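PDB 3C2G: beta-catenin homolog sys-1 from Caenorhabditis elegans, which acts as a transcription coregulator in the Wnt signalling asymmetry pathway, binding the TCF factor POP-1 directly and activating or repressing target genes. Local coordinates for residues G287-T290 against T291-Y295; N324-P327 against F328-L332; G347-S350 against N351-H355; D361-R365 against S366-F370. All coordinates share one frame; numbering follows the deposited sequence.

How the contacts relate
Each of the four contacts is local, made between residues a helical turn or so apart, and they follow one another along the chain without nesting or crossing. Contact 1 spans the C-terminal end of helix 285-292 and the turn after it. Contact 2 is the start of helix 325-335, contact 3 the end of helix 339-352, and contact 4 the bend between helices 357-365 and 368-377. Contact 2 joins the set: its I325 CG1 lies 3.5 Å from T290 OG1 of contact 1, its L329 CD1 3.6 Å from F348 CE2 of contact 3, and its P327 CG 3.5 Å from S366 OG of contact 4. Contacts 1 and 4 stay about 12 Å apart at their nearest atoms.

Contact 1 of 4, residues G287-T290 against T291-Y295; sequences GAIT and TVVQY
G287 offers its carbonyl oxygen to two donors of T291: the backbone N at 3.0 Å and the hydroxyl OG1 at 2.8 Å. They arrive from opposite faces of the carbonyl plane, so one acceptor is held by a main-chain and a side-chain bond together. T291 can do this because OG1 sits beside its own backbone N (chi1 -60°), turned back along the helix. One residue on, A288 O takes the V292 N-H at 3.1 Å, and the methyl V292 CG2 rests 3.4 Å from the same oxygen. These are the last turns of helix 285-292 in the armadillo domain. V293 is the first residue to leave helical angles, and a type I turn runs from V292 to Y295. I289 O still receives V293 N at 3.0 Å, while the branches I289 CG2 and V293 CG1 only graze, 4.3 Å apart; I289 itself packs against L307 and L308 of helix 298-311. Near T290 O lie carbons of the turn: V293 CG2 is 3.5 Å away and Q294 CG a little beyond. Past it, the Q294 amide folds back, NE2 meeting T291 O at 2.8 Å in the carbonyl plane, on a lone pair.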
# COMPACT_ATOMS: atom_id res chain seq x y z
N GLY A 287 2.92 8.20 15.43
CA GLY A 287 2.28 9.22 16.26
C GLY A 287 1.79 10.41 15.44
O GLY A 287 0.70 10.93 15.68
N ALA A 288 2.59 10.84 14.48
CA ALA A 288 2.24 11.96 13.61
C ALA A 288 0.98 11.65 12.79
O ALA A 288 0.03 12.43 12.78
CB ALA A 288 3.40 12.32 12.72
N ILE A 289 0.97 10.51 12.12
CA ILE A 289 -0.19 10.11 11.34
C ILE A 289 -1.47 10.07 12.18
O ILE A 289 -2.50 10.60 11.77
CB ILE A 289 0.02 8.75 10.67
CG1 ILE A 289 1.17 8.84 9.67
CG2 ILE A 289 -1.24 8.29 9.96
CD1 ILE A 289 1.60 7.49 9.16
N THR A 290 -1.40 9.46 13.36
CA THR A 290 -2.58 9.26 14.17
C THR A 290 -3.10 10.57 14.74
O THR A 290 -4.32 10.72 14.90
CB THR A 290 -2.42 8.16 15.27
OG1 THR A 290 -1.43 8.56 16.21
CG2 THR A 290 -1.97 6.85 14.66
N THR A 291 -2.21 11.53 15.00
CA THR A 291 -2.60 12.88 15.43
C THR A 291 -3.39 13.59 14.33
O THR A 291 -4.42 14.21 14.59
CB THR A 291 -1.37 13.75 15.78
OG1 THR A 291 -0.63 13.13 16.84
CG2 THR A 291 -1.78 15.18 16.22
N VAL A 292 -2.89 13.48 13.10
CA VAL A 292 -3.42 14.19 11.95
C VAL A 292 -4.78 13.64 11.54
O VAL A 292 -5.66 14.42 11.17
CB VAL A 292 -2.41 14.18 10.77
CG1 VAL A 292 -3.08 14.56 9.44
CG2 VAL A 292 -1.24 15.13 11.07
N VAL A 293 -4.95 12.33 11.61
CA VAL A 293 -6.23 11.73 11.22
C VAL A 293 -7.35 11.92 12.23
O VAL A 293 -8.42 11.36 12.07
CB VAL A 293 -6.11 10.24 10.80
CG1 VAL A 293 -5.12 10.09 9.66
CG2 VAL A 293 -5.73 9.36 11.99
N GLN A 294 -7.12 12.73 13.26
CA GLN A 294 -8.22 13.21 14.10
C GLN A 294 -9.09 14.23 13.35
O GLN A 294 -10.21 14.50 13.77
CB GLN A 294 -7.70 13.85 15.40
CG GLN A 294 -6.92 12.91 16.32
CD GLN A 294 -6.23 13.63 17.49
OE1 GLN A 294 -6.47 13.31 18.65
NE2 GLN A 294 -5.35 14.59 17.18
N TYR A 295 -8.58 14.82 12.27
CA TYR A 295 -9.38 15.79 11.52
C TYR A 295 -10.50 15.11 10.73
O TYR A 295 -10.25 14.22 9.94
CB TYR A 295 -8.55 16.69 10.61
CG TYR A 295 -9.39 17.83 10.07
CD1 TYR A 295 -9.60 18.98 10.83
CD2 TYR A 295 -10.04 17.73 8.84
CE1 TYR A 295 -10.39 20.01 10.38
CE2 TYR A 295 -10.86 18.76 8.37
CZ TYR A 295 -11.03 19.90 9.16
OH TYR A 295 -11.83 20.93 8.74

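Contact 2 of 4, residues N324-P327 against F328-L332; sequences NILP and FLLRL
I325 and L329 lie side by side and point the same way, with I325 CG2 3.7 Å from L329 CD1. The I325 branch in question stands trans to the backbone N, while L329 CG turns back beside its own N (chi1 -65°), and this brings the two methyls level. L329 N also donates to I325 O, so main chain and side chains meet in the same turn. The next pair repeats the scheme with less intimacy: L330 N reaches L326 O at 2.9 Å, L330 CG sits 3.4 Å from that oxygen, and L326 CG and L330 CD1 stay 4.4 Å apart. These are the N-terminal turns of helix 325-335 in the armadillo domain, and L326, L329 and L330 on this side are buried. L326 and L330 meet L349 of helix 339-352, and L329 meets F348.

The other side is looser. At the start of the helix, the bond from F328 N to N324 O is weak at 3.3 Å. P327 has no N-H to give, which costs nothing in the first turn of a helix, and its own carbonyl takes R331 N at 3.0 Å. The exposed R331 chain bends at chi3 (-40°) and folds back, leaving P327 O over one face of the guanidinium, 4.0 Å from NH2, and laying a guanidinium face near F328 CA.

No side chain donates a hydrogen bond from one segment to the other: the turn is held by main-chain bonds and, on its buried side, by dispersion between branched aliphatic groups.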
# COMPACT_ATOMS: atom_id res chain seq x y z
N ASN A 324 -1.48 5.15 23.75
CA ASN A 324 -2.51 6.11 23.35
C ASN A 324 -2.93 5.94 21.90
O ASN A 324 -4.12 5.96 21.60
CB ASN A 324 -2.05 7.54 23.62
CG ASN A 324 -1.76 7.78 25.10
OD1 ASN A 324 -2.67 7.79 25.93
ND2 ASN A 324 -0.48 7.97 25.43
N ILE A 325 -1.95 5.74 21.02
CA ILE A 325 -2.18 5.50 19.60
C ILE A 325 -3.14 4.33 19.37
O ILE A 325 -4.13 4.45 18.64
CB ILE A 325 -0.83 5.25 18.86
CG1 ILE A 325 -0.02 6.54 18.73
CG2 ILE A 325 -1.04 4.63 17.49
CD1 ILE A 325 1.44 6.29 18.43
N LEU A 326 -2.85 3.20 20.00
CA LEU A 326 -3.60 1.99 19.69
C LEU A 326 -5.07 2.08 20.06
O LEU A 326 -5.91 1.79 19.21
CB LEU A 326 -2.93 0.75 20.29
CG LEU A 326 -3.22 -0.62 19.69
CD1 LEU A 326 -3.38 -0.60 18.19
CD2 LEU A 326 -2.08 -1.55 20.04
N PRO A 327 -5.40 2.49 21.30
CA PRO A 327 -6.83 2.68 21.59
C PRO A 327 -7.54 3.64 20.64
O PRO A 327 -8.70 3.41 20.29
CB PRO A 327 -6.82 3.24 23.01
CG PRO A 327 -5.56 2.74 23.59
CD PRO A 327 -4.57 2.75 22.48
N PHE A 328 -6.84 4.69 20.21
CA PHE A 328 -7.43 5.64 19.27
C PHE A 328 -7.78 4.94 17.97
O PHE A 328 -8.88 5.07 17.46
CB PHE A 328 -6.51 6.83 19.02
CG PHE A 328 -6.98 7.74 17.91
CD1 PHE A 328 -7.95 8.72 18.16
CD2 PHE A 328 -6.47 7.61 16.61
CE1 PHE A 328 -8.40 9.56 17.12
CE2 PHE A 328 -6.92 8.43 15.58
CZ PHE A 328 -7.89 9.41 15.84
N LEU A 329 -6.82 4.20 17.43
CA LEU A 329 -7.04 3.45 16.20
C LEU A 329 -8.14 2.39 16.30
O LEU A 329 -8.90 2.20 15.36
CB LEU A 329 -5.73 2.85 15.69
CG LEU A 329 -4.69 3.91 15.27
CD1 LEU A 329 -3.38 3.27 14.90
CD2 LEU A 329 -5.20 4.81 14.12
N LEU A 330 -8.24 1.70 17.43
CA LEU A 330 -9.33 0.76 17.63
C LEU A 330 -10.68 1.45 17.62
O LEU A 330 -11.63 0.94 17.04
CB LEU A 330 -9.15 -0.04 18.92
CG LEU A 330 -7.94 -0.97 18.85
CD1 LEU A 330 -7.50 -1.39 20.23
CD2 LEU A 330 -8.24 -2.16 17.95
N ARG A 331 -10.75 2.63 18.24
CA ARG A 331 -11.97 3.43 18.24
C ARG A 331 -12.35 3.83 16.83
O ARG A 331 -13.51 3.73 16.44
CB ARG A 331 -11.78 4.67 19.11
CG ARG A 331 -13.08 5.22 19.69
CD ARG A 331 -12.82 6.36 20.70
NE ARG A 331 -11.66 6.10 21.58
CZ ARG A 331 -10.59 6.90 21.68
NH1 ARG A 331 -10.53 8.04 20.99
NH2 ARG A 331 -9.59 6.57 22.49
N LEU A 332 -11.36 4.28 16.06
CA LEU A 332 -11.55 4.63 14.66
C LEU A 332 -12.12 3.47 13.85
O LEU A 332 -13.09 3.65 13.12
CB LEU A 332 -10.24 5.11 14.04
CG LEU A 332 -10.39 5.73 12.65
CD1 LEU A 332 -11.17 7.05 12.76
CD2 LEU A 332 -9.04 5.95 11.98

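Contact 3 of 4, residues G347-S350 against N351-H355; sequences GFLS and NVVAH
The backbone from G347 to V353 follows the last turns of helix 339-352, with a weak bond of 3.4 Å from N351 N to G347 O, then V352 N to F348 O at 2.9 Å and V353 N to L349 O at 3.2 Å. On it, the F348 ring carries V352 over one face: V352 CB sits 4.0 Å above the ring plane, displaced toward the rim, and its two methyls reach CE2 and CZ. The ring is placed by a trans chi1 of 174°, and V352 CG1 occupies the position between its backbone N and carbonyl carbon (82°), with CG2 left to lie near CZ. L349 meets V353 at an oblique crossing, CD1 to CG1 4.1 Å, and V353 CG1 also lies 3.4 Å from L349 O.

The polar side belongs to S350 and N351. S350 OG turns back to donate to G347 O at 2.6 Å, which gives that carbonyl a second, closer partner beside the weak bond of N351 N. The same OG is also bonded to R403. The N351 amide is turned to other partners: its ND2 is bonded to S312 OG and to the backbone of the bound POP-1 peptide, so the end of this helix forms part of the partner's binding surface. H355 N adds a hydrogen bond to an acidic side chain of that peptide.

Helix 325-335 covers the F348 and L349 side, while helix 388-409 lies against L349, S350 and V353 through T404 and N407.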
# COMPACT_ATOMS: atom_id res chain seq x y z
N GLY A 347 -5.60 -4.26 9.09
CA GLY A 347 -4.33 -4.70 8.52
C GLY A 347 -3.19 -4.26 9.40
O GLY A 347 -2.31 -5.04 9.74
N PHE A 348 -3.22 -2.99 9.80
CA PHE A 348 -2.27 -2.43 10.75
C PHE A 348 -2.26 -3.16 12.11
O PHE A 348 -1.20 -3.41 12.68
CB PHE A 348 -2.57 -0.94 10.95
CG PHE A 348 -1.74 -0.31 12.02
CD1 PHE A 348 -0.48 0.19 11.73
CD2 PHE A 348 -2.21 -0.24 13.32
CE1 PHE A 348 0.30 0.78 12.74
CE2 PHE A 348 -1.43 0.32 14.33
CZ PHE A 348 -0.19 0.84 14.04
N LEU A 349 -3.45 -3.45 12.63
CA LEU A 349 -3.60 -4.12 13.91
C LEU A 349 -2.92 -5.49 13.88
O LEU A 349 -2.16 -5.83 14.79
CB LEU A 349 -5.10 -4.26 14.22
CG LEU A 349 -5.50 -4.79 15.59
CD1 LEU A 349 -4.90 -3.94 16.74
CD2 LEU A 349 -7.03 -4.88 15.69
N SER A 350 -3.15 -6.24 12.81
CA SER A 350 -2.58 -7.59 12.68
C SER A 350 -1.06 -7.60 12.72
O SER A 350 -0.49 -8.47 13.35
CB SER A 350 -3.07 -8.28 11.41
OG SER A 350 -2.64 -7.57 10.27
N ASN A 351 -0.42 -6.62 12.07
CA ASN A 351 1.04 -6.52 12.10
C ASN A 351 1.58 -5.94 13.40
O ASN A 351 2.63 -6.38 13.88
CB ASN A 351 1.58 -5.69 10.93
CG ASN A 351 1.46 -6.39 9.60
OD1 ASN A 351 1.47 -7.62 9.52
ND2 ASN A 351 1.36 -5.61 8.53
N VAL A 352 0.90 -4.95 13.96
CA VAL A 352 1.45 -4.25 15.12
C VAL A 352 1.50 -5.17 16.35
O VAL A 352 2.42 -5.05 17.16
CB VAL A 352 0.73 -2.91 15.43
CG1 VAL A 352 -0.56 -3.12 16.23
CG2 VAL A 352 1.65 -1.97 16.18
N VAL A 353 0.53 -6.08 16.49
CA VAL A 353 0.50 -6.96 17.64
C VAL A 353 1.49 -8.10 17.47
O VAL A 353 1.87 -8.73 18.45
CB VAL A 353 -0.92 -7.54 17.96
CG1 VAL A 353 -1.94 -6.43 18.18
CG2 VAL A 353 -1.39 -8.53 16.88
N ALA A 354 1.90 -8.37 16.23
CA ALA A 354 2.75 -9.54 15.95
C ALA A 354 4.09 -9.44 16.67
O ALA A 354 4.81 -8.46 16.51
CB ALA A 354 2.95 -9.71 14.47
N HIS A 355 4.40 -10.46 17.48
CA HIS A 355 5.70 -10.62 18.16
C HIS A 355 5.93 -9.65 19.30
O HIS A 355 7.08 -9.47 19.71
CB HIS A 355 6.88 -10.49 17.17
CG HIS A 355 6.84 -11.47 16.04
ND1 HIS A 355 6.83 -11.08 14.71
CD2 HIS A 355 6.81 -12.83 16.03
CE1 HIS A 355 6.80 -12.15 13.94
NE2 HIS A 355 6.79 -13.22 14.71

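Contact 4 of 4, residues D361-R365 against S366-F370; sequences DIAIR and SNAIF
A Schellman motif ends helix 357-365, and its defining bonds join A363 to A368 and I364 to N367: A368 N reaches A363 O at 2.9 Å, and N367 N reaches I364 O, also at 2.9 Å. N367 is the C-prime residue, and its positive phi of 70° turns the chain back so that both N-H groups face the helix end. A363 O accepts a second bond, from S366 N at 3.0 Å. S366 N and A368 N come from opposite faces of its carbonyl plane, each well out of that plane. S366 also leans on I362 O, but both bonds there, from its N and from its hydroxyl, are weak.

The same reversal brings the two alanines together. A368 CB points back at the helix that the chain has just left, 3.6 Å from A363 CB and 3.3 Å from A363 O. Helix 368-377 then starts directly, with N367 at the N-cap position although its side chain makes no capping bond. This is the sharp link between two consecutive helices of the armadillo domain, and F408 of helix 388-409 packs against A363 and I369.

Across the bend, I364 and I369 run alongside each other, pointing the same way, with I364 CG1 3.8 Å from I369 CD1. In both isoleucines CG1 lies beside the backbone N (chi1 -75° and -62°), which sends the CG1 arms the same way, and a near-trans chi2 in each keeps them extended. E427 of helix 425-432 touches I364, and Q430 of that helix touches I369 and accepts a hydrogen bond from F370 N.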
# COMPACT_ATOMS: atom_id res chain seq x y z
N ASP A 361 -1.03 -6.72 25.00
CA ASP A 361 -1.67 -6.35 26.27
C ASP A 361 -2.47 -5.06 26.13
O ASP A 361 -3.61 -4.97 26.60
CB ASP A 361 -0.65 -6.25 27.41
CG ASP A 361 -0.10 -7.62 27.84
OD1 ASP A 361 -0.78 -8.65 27.64
OD2 ASP A 361 1.02 -7.65 28.39
N ILE A 362 -1.88 -4.07 25.46
CA ILE A 362 -2.60 -2.82 25.23
C ILE A 362 -3.90 -3.10 24.48
O ILE A 362 -4.99 -2.70 24.91
CB ILE A 362 -1.71 -1.79 24.50
CG1 ILE A 362 -0.59 -1.34 25.45
CG2 ILE A 362 -2.54 -0.59 24.02
CD1 ILE A 362 0.68 -0.85 24.76
N ALA A 363 -3.79 -3.82 23.37
CA ALA A 363 -4.94 -4.18 22.57
C ALA A 363 -6.06 -4.86 23.40
O ALA A 363 -7.22 -4.45 23.36
CB ALA A 363 -4.51 -5.04 21.41
N ILE A 364 -5.69 -5.87 24.18
CA ILE A 364 -6.68 -6.57 25.01
C ILE A 364 -7.42 -5.65 25.99
O ILE A 364 -8.64 -5.74 26.12
CB ILE A 364 -6.04 -7.77 25.75
CG1 ILE A 364 -5.80 -8.92 24.76
CG2 ILE A 364 -6.90 -8.26 26.92
CD1 ILE A 364 -4.72 -9.84 25.22
N ARG A 365 -6.70 -4.75 26.64
CA ARG A 365 -7.32 -3.81 27.58
C ARG A 365 -8.23 -2.82 26.88
O ARG A 365 -9.09 -2.20 27.52
CB ARG A 365 -6.27 -3.07 28.41
CG ARG A 365 -5.60 -3.91 29.47
CD ARG A 365 -4.78 -3.07 30.46
NE ARG A 365 -3.44 -2.74 29.96
CZ ARG A 365 -3.12 -1.58 29.38
NH1 ARG A 365 -4.04 -0.63 29.22
NH2 ARG A 365 -1.87 -1.37 28.95
N SER A 366 -8.07 -2.65 25.58
CA SER A 366 -8.99 -1.79 24.84
C SER A 366 -10.02 -2.61 24.07
O SER A 366 -10.69 -2.08 23.18
CB SER A 366 -8.22 -0.84 23.93
OG SER A 366 -7.20 -0.18 24.67
N ASN A 367 -10.15 -3.89 24.43
CA ASN A 367 -11.17 -4.77 23.86
C ASN A 367 -10.94 -5.14 22.40
O ASN A 367 -11.89 -5.38 21.67
CB ASN A 367 -12.58 -4.18 24.05
CG ASN A 367 -13.22 -4.58 25.38
OD1 ASN A 367 -12.54 -5.03 26.30
ND2 ASN A 367 -14.54 -4.42 25.47
N ALA A 368 -9.68 -5.19 21.98
CA ALA A 368 -9.38 -5.48 20.59
C ALA A 368 -10.07 -6.77 20.12
O ALA A 368 -10.61 -6.80 19.02
CB ALA A 368 -7.87 -5.56 20.37
N ILE A 369 -10.07 -7.80 20.95
CA ILE A 369 -10.65 -9.09 20.55
C ILE A 369 -12.15 -8.98 20.34
O ILE A 369 -12.68 -9.45 19.32
CB ILE A 369 -10.27 -10.26 21.50
CG1 ILE A 369 -8.75 -10.46 21.48
CG2 ILE A 369 -10.95 -11.55 21.06
CD1 ILE A 369 -8.17 -11.14 22.70
N PHE A 370 -12.84 -8.33 21.26
CA PHE A 370 -14.25 -8.04 21.06
C PHE A 370 -14.49 -7.34 19.72
O PHE A 370 -15.43 -7.67 18.99
CB PHE A 370 -14.77 -7.16 22.20
CG PHE A 370 -16.10 -7.58 22.72
CD1 PHE A 370 -16.19 -8.26 23.94
CD2 PHE A 370 -17.27 -7.32 22.00
CE1 PHE A 370 -17.42 -8.66 24.44
CE2 PHE A 370 -18.51 -7.72 22.48
CZ PHE A 370 -18.59 -8.39 23.71